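Local coordinates for protein glycosyl transferase (Staphylococcus aureus, PDB 5U02) that is a TarS-family glycosyl transferase, here a chain that joins a helical linker domain to two beta-rich C-terminal domains, at residues Arg97-Ser102 and Ile120-Gly125; Asp4-Met9 and Asn60-Phe65. One frame throughout, in Å; residues are numbered along the deposited sequence.

Contact 1: Arg97-Ser102 and Ile120-Gly125; sequences RTVEES and IQFNEG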
loop_
_atom_site.group_PDB
_atom_site.type_symbol
_atom_site.label_atom_id
_atom_site.label_comp_id
_atom_site.label_asym_id
_atom_site.label_seq_id
_atom_site.Cartn_x
_atom_site.Cartn_y
_atom_site.Cartn_z
ATOM N N ARG A 97 29.654 9.704 -20.230
ATOM C CA ARG A 97 28.718 8.609 -20.437
ATOM C C ARG A 97 28.081 8.196 -19.119
ATOM O O ARG A 97 26.858 8.037 -19.045
ATOM C CB ARG A 97 29.412 7.426 -21.108
ATOM C CG ARG A 97 28.448 6.314 -21.484
ATOM C CD ARG A 97 29.130 5.179 -22.236
ATOM N NE ARG A 97 30.462 4.894 -21.724
ATOM C CZ ARG A 97 31.588 5.075 -22.410
ATOM N NH1 ARG A 97 31.554 5.531 -23.657
ATOM N NH2 ARG A 97 32.758 4.787 -21.850
ATOM N N THR A 98 28.892 8.073 -18.062
ATOM C CA THR A 98 28.366 7.742 -16.740
ATOM C C THR A 98 27.177 8.624 -16.379
ATOM O O THR A 98 26.161 8.128 -15.883
ATOM C CB THR A 98 29.466 7.870 -15.681
ATOM O OG1 THR A 98 30.517 6.934 -15.952
ATOM C CG2 THR A 98 28.906 7.601 -14.293
ATOM N N VAL A 99 27.267 9.928 -16.661
ATOM C CA VAL A 99 26.158 10.835 -16.365
ATOM C C VAL A 99 24.940 10.491 -17.215
ATOM O O VAL A 99 23.843 10.252 -16.692
ATOM C CB VAL A 99 26.585 12.299 -16.570
ATOM C CG1 VAL A 99 25.369 13.215 -16.483
ATOM C CG2 VAL A 99 27.623 12.699 -15.533
ATOM N N GLU A 100 25.108 10.491 -18.540
ATOM C CA GLU A 100 24.022 10.096 -19.430
ATOM C C GLU A 100 23.518 8.701 -19.095
ATOM O O GLU A 100 22.303 8.464 -19.057
ATOM C CB GLU A 100 24.481 10.151 -20.882
ATOM C CG GLU A 100 24.624 11.540 -21.426
ATOM C CD GLU A 100 24.744 11.524 -22.927
ATOM O OE1 GLU A 100 25.085 10.453 -23.468
ATOM O OE2 GLU A 100 24.486 12.563 -23.564
ATOM N N GLU A 101 24.439 7.761 -18.849
ATOM C CA GLU A 101 24.028 6.490 -18.266
ATOM C C GLU A 101 23.309 6.698 -16.943
ATOM O O GLU A 101 22.242 6.125 -16.726
ATOM C CB GLU A 101 25.215 5.544 -18.087
ATOM C CG GLU A 101 25.944 5.195 -19.367
ATOM C CD GLU A 101 26.884 4.010 -19.218
ATOM O OE1 GLU A 101 27.215 3.397 -20.252
ATOM O OE2 GLU A 101 27.280 3.702 -18.078
ATOM N N SER A 102 23.848 7.529 -16.050
ATOM C CA SER A 102 23.210 7.647 -14.737
ATOM C C SER A 102 21.774 8.169 -14.824
ATOM O O SER A 102 20.935 7.805 -13.992
ATOM C CB SER A 102 24.046 8.522 -13.792
ATOM O OG SER A 102 25.283 7.917 -13.457
ATOM N N ILE A 120 24.116 14.863 -6.933
ATOM C CA ILE A 120 24.701 13.646 -7.487
ATOM C C ILE A 120 26.218 13.774 -7.556
ATOM O O ILE A 120 26.738 14.778 -8.052
ATOM C CB ILE A 120 24.140 13.341 -8.889
ATOM C CG1 ILE A 120 22.622 13.172 -8.842
ATOM C CG2 ILE A 120 24.800 12.098 -9.461
ATOM C CD1 ILE A 120 21.973 13.162 -10.210
ATOM N N GLN A 121 26.920 12.746 -7.075
ATOM C CA GLN A 121 28.325 12.525 -7.395
ATOM C C GLN A 121 28.396 11.270 -8.255
ATOM O O GLN A 121 28.000 10.188 -7.809
ATOM C CB GLN A 121 29.182 12.379 -6.133
ATOM C CG GLN A 121 30.588 11.843 -6.429
ATOM C CD GLN A 121 31.345 11.349 -5.191
ATOM O OE1 GLN A 121 30.814 10.586 -4.390
ATOM N NE2 GLN A 121 32.598 11.768 -5.050
ATOM N N PHE A 122 28.883 11.418 -9.490
ATOM C CA PHE A 122 28.735 10.342 -10.465
ATOM C C PHE A 122 29.812 9.272 -10.334
ATOM O O PHE A 122 29.573 8.114 -10.697
ATOM C CB PHE A 122 28.728 10.918 -11.879
ATOM C CG PHE A 122 27.474 11.679 -12.214
ATOM C CD1 PHE A 122 26.340 11.024 -12.675
ATOM C CD2 PHE A 122 27.426 13.051 -12.053
ATOM C CE1 PHE A 122 25.186 11.733 -12.978
ATOM C CE2 PHE A 122 26.283 13.762 -12.353
ATOM C CZ PHE A 122 25.159 13.105 -12.816
ATOM N N ASN A 123 30.990 9.623 -9.825
ATOM C CA ASN A 123 32.061 8.656 -9.621
ATOM C C ASN A 123 32.849 9.040 -8.379
ATOM O O ASN A 123 32.752 10.165 -7.882
ATOM C CB ASN A 123 32.985 8.559 -10.845
ATOM C CG ASN A 123 32.533 7.497 -11.838
ATOM O OD1 ASN A 123 32.760 6.302 -11.634
ATOM N ND2 ASN A 123 31.877 7.926 -12.910
ATOM N N GLU A 124 33.634 8.087 -7.884
ATOM C CA GLU A 124 34.392 8.306 -6.660
ATOM C C GLU A 124 35.424 9.408 -6.858
ATOM O O GLU A 124 36.191 9.393 -7.825
ATOM C CB GLU A 124 35.074 7.008 -6.228
ATOM C CG GLU A 124 35.714 7.061 -4.849
ATOM C CD GLU A 124 36.172 5.697 -4.370
ATOM O OE1 GLU A 124 36.848 4.987 -5.146
ATOM O OE2 GLU A 124 35.850 5.331 -3.220
ATOM N N GLY A 125 35.435 10.375 -5.939
ATOM C CA GLY A 125 36.369 11.479 -5.985
ATOM C C GLY A 125 35.909 12.685 -6.779
ATOM O O GLY A 125 36.526 13.752 -6.665
#
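Val99 and Phe122 form the centre of a buried contact of a helix with a loop, in which one flank of helix 93-105 packs on the chain as it leaves strand 117-121. Their CA atoms lie 6.5 Å apart, and the two side chains meet at about a right angle. The evidence for a true CH-pi contact is direct: Val99 CG2 sits 3.3 Å from the centroid of the Phe122 ring and 5° from its normal, so the methyl comes down over the middle of one face. With CG1 anti to the backbone N (chi1 171°), the other methyl, CG2, lies beside that N and over the ring. The opposite face is filled by Ile120 CG2, 3.4 Å above the plane, which leaves the phenyl clamped between two aliphatic groups. At the rim, in the plane, stands Ser102 CB, 3.5 Å from Phe122 CE1. The Ser102 hydroxyl also stays at the ring edge, OG 3.4 Å from Phe122 CD1, while it donates to Thr98 O at 2.6 Å from above the carbonyl plane and off the lone pairs; a weak hydrogen bond links OG to Gln107 O. One turn earlier Thr98 meets the next residue, Asn123. Its CG2 lies 3.3 Å from Asn123 ND2, and ND2 also gives Thr98 OG1 a weak hydrogen bond of 3.5 Å, with an N-H...O angle of 146°; the stronger partner of OG1 is Asp94 O within the helix. Leu84 and Tyr87 of helix 82-89 touch Val99, Pro83 of that helix touches Phe122, and Phe129 of strand 129-132 touches Phe122 from the sheet. Here the last linker helix packs beside the central strand of a three-stranded antiparallel meander, 110-114, 117-121 and 129-132.

Contact 2: Asp4-Met9 and Asn60-Phe65; sequences DFYEVM and NALGDF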
loop_
_atom_site.group_PDB
_atom_site.type_symbol
_atom_site.label_atom_id
_atom_site.label_comp_id
_atom_site.label_asym_id
_atom_site.label_seq_id
_atom_site.Cartn_x
_atom_site.Cartn_y
_atom_site.Cartn_z
ATOM N N ASP A 4 33.935 18.910 -37.523
ATOM C CA ASP A 4 33.370 19.814 -38.518
ATOM C C ASP A 4 32.043 20.384 -38.031
ATOM O O ASP A 4 31.718 21.543 -38.307
ATOM C CB ASP A 4 33.192 19.091 -39.854
ATOM C CG ASP A 4 34.403 18.263 -40.235
ATOM O OD1 ASP A 4 34.652 17.233 -39.573
ATOM O OD2 ASP A 4 35.092 18.629 -41.209
ATOM N N PHE A 5 31.281 19.588 -37.276
ATOM C CA PHE A 5 29.993 20.031 -36.747
ATOM C C PHE A 5 30.173 20.985 -35.572
ATOM O O PHE A 5 29.675 22.115 -35.588
ATOM C CB PHE A 5 29.155 18.814 -36.328
ATOM C CG PHE A 5 27.877 19.167 -35.609
ATOM C CD1 PHE A 5 27.525 18.533 -34.427
ATOM C CD2 PHE A 5 27.028 20.132 -36.124
ATOM C CE1 PHE A 5 26.349 18.858 -33.777
ATOM C CE2 PHE A 5 25.851 20.466 -35.480
ATOM C CZ PHE A 5 25.511 19.829 -34.306
ATOM N N TYR A 6 30.854 20.533 -34.522
ATOM C CA TYR A 6 31.017 21.343 -33.321
ATOM C C TYR A 6 31.911 22.547 -33.559
ATOM O O TYR A 6 31.867 23.504 -32.777
ATOM C CB TYR A 6 31.573 20.485 -32.181
ATOM C CG TYR A 6 30.614 19.415 -31.725
ATOM C CD1 TYR A 6 29.374 19.757 -31.201
ATOM C CD2 TYR A 6 30.950 18.069 -31.796
ATOM C CE1 TYR A 6 28.490 18.792 -30.773
ATOM C CE2 TYR A 6 30.069 17.090 -31.364
ATOM C CZ TYR A 6 28.842 17.461 -30.851
ATOM O OH TYR A 6 27.957 16.500 -30.419
ATOM N N GLU A 7 32.735 22.500 -34.607
ATOM C CA GLU A 7 33.360 23.709 -35.130
ATOM C C GLU A 7 32.336 24.810 -35.355
ATOM O O GLU A 7 32.520 25.953 -34.922
ATOM C CB GLU A 7 34.063 23.397 -36.446
ATOM C CG GLU A 7 34.517 24.613 -37.211
ATOM C CD GLU A 7 35.610 25.390 -36.470
ATOM O OE1 GLU A 7 36.642 24.771 -36.164
ATOM O OE2 GLU A 7 35.404 26.594 -36.251
ATOM N N VAL A 8 31.257 24.472 -36.065
ATOM C CA VAL A 8 30.215 25.427 -36.430
ATOM C C VAL A 8 29.499 25.958 -35.197
ATOM O O VAL A 8 29.334 27.174 -35.030
ATOM C CB VAL A 8 29.244 24.750 -37.417
ATOM C CG1 VAL A 8 28.003 25.600 -37.689
ATOM C CG2 VAL A 8 29.986 24.439 -38.707
ATOM N N MET A 9 29.066 25.058 -34.313
ATOM C CA MET A 9 28.334 25.482 -33.125
ATOM C C MET A 9 29.192 26.359 -32.231
ATOM O O MET A 9 28.670 27.204 -31.494
ATOM C CB MET A 9 27.841 24.261 -32.361
ATOM C CG MET A 9 27.339 23.185 -33.274
ATOM S SD MET A 9 25.672 23.555 -33.841
ATOM C CE MET A 9 24.798 23.913 -32.325
ATOM N N ASN A 60 36.227 15.457 -27.924
ATOM C CA ASN A 60 37.206 16.513 -28.176
ATOM C C ASN A 60 36.529 17.740 -28.774
ATOM O O ASN A 60 36.699 18.861 -28.280
ATOM C CB ASN A 60 38.321 16.040 -29.117
ATOM C CG ASN A 60 38.583 14.598 -29.059
ATOM O OD1 ASN A 60 38.165 13.895 -29.908
ATOM N ND2 ASN A 60 39.291 14.152 -28.078
ATOM N N ALA A 61 35.767 17.542 -29.856
ATOM C CA ALA A 61 35.103 18.655 -30.528
ATOM C C ALA A 61 34.045 19.292 -29.642
ATOM O O ALA A 61 33.938 20.523 -29.582
ATOM C CB ALA A 61 34.477 18.176 -31.830
ATOM N N LEU A 62 33.225 18.470 -28.983
ATOM C CA LEU A 62 32.309 18.981 -27.970
ATOM C C LEU A 62 33.064 19.777 -26.912
ATOM O O LEU A 62 32.605 20.837 -26.473
ATOM C CB LEU A 62 31.546 17.820 -27.332
ATOM C CG LEU A 62 30.308 18.143 -26.494
ATOM C CD1 LEU A 62 29.151 18.536 -27.391
ATOM C CD2 LEU A 62 29.931 16.957 -25.622
ATOM N N GLY A 63 34.240 19.289 -26.512
ATOM C CA GLY A 63 35.027 19.996 -25.515
ATOM C C GLY A 63 35.441 21.382 -25.968
ATOM O O GLY A 63 35.225 22.368 -25.260
ATOM N N ASP A 64 36.047 21.476 -27.157
ATOM C CA ASP A 64 36.457 22.779 -27.676
ATOM C C ASP A 64 35.257 23.688 -27.907
ATOM O O ASP A 64 35.353 24.904 -27.714
ATOM C CB ASP A 64 37.254 22.603 -28.970
ATOM C CG ASP A 64 38.141 23.799 -29.283
ATOM O OD1 ASP A 64 39.044 23.663 -30.136
ATOM O OD2 ASP A 64 37.946 24.870 -28.671
ATOM N N PHE A 65 34.121 23.117 -28.313
ATOM C CA PHE A 65 32.906 23.909 -28.470
ATOM C C PHE A 65 32.381 24.381 -27.117
ATOM O O PHE A 65 32.113 25.573 -26.926
ATOM C CB PHE A 65 31.857 23.092 -29.232
ATOM C CG PHE A 65 30.432 23.504 -28.967
ATOM C CD1 PHE A 65 29.517 22.582 -28.486
ATOM C CD2 PHE A 65 30.001 24.799 -29.210
ATOM C CE1 PHE A 65 28.204 22.943 -28.246
ATOM C CE2 PHE A 65 28.689 25.167 -28.966
ATOM C CZ PHE A 65 27.791 24.236 -28.484
#
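Phe65 N donates to Ala61 O at 2.9 Å, an ordinary helical bond, and Tyr6 CB of the facing helix lies 3.5 Å from that same oxygen. Between 4-9 and 60-65 the side chains meet apolar to apolar. Tyr6 lays its ring alongside helix 60-65: Ala61 CB touches the edge near the ring plane, 3.5 Å from Tyr6 CD2, while the backbone at Leu62 CA lies over one face, offset toward the rim. Leu62 has CG anti to the backbone N (chi1 -166°) and reaches forward with CD1 to 3.5 Å from Tyr6 CE1. Phe5 CD1 sits over the centre of the opposite face of the Tyr6 ring. Beyond the ring, Tyr6 OH is hydrogen-bonded to Thr43 OG1. The segment axes approach to 8.5 Å and run 9° from parallel, a nearly aligned helix pair within the helical linker domain. A turn further on, Phe65 turns toward helix 2-17, its CD1 3.9 Å from Tyr6 CD1 in an oblique approach. Met9 CB lies over one face of the Phe65 ring, 3.9 Å from the centroid and 21° off the normal, a CH-pi contact offset toward the rim. The carbonyl Met9 O comes closer still, 3.2 Å from Phe65 CE2. The rest of the Met9 chain bends away from helix 60-65 and also touches Phe33 and His37 of helix 23-40, whose Leu34 meets Phe65.

Overall arrangement
From the N terminus, helix 2-17 runs into the helical region, and contact 2 closes the first long loop when helix 56-68 returns beside it; the 50 residues between are mostly helical and include helix 23-40. The chain then passes through helix 82-89 to helix 93-105, and contact 1 closes a much shorter loop of 17 residues, containing strand 110-114 and most of strand 117-121. The two loops follow in series, neither nesting nor crossing. Contact 2 joins helix to helix; contact 1 ties the last of these helices to the three-stranded sheet. Their centres lie 23 Å apart, with nearest atoms about 7 Å apart.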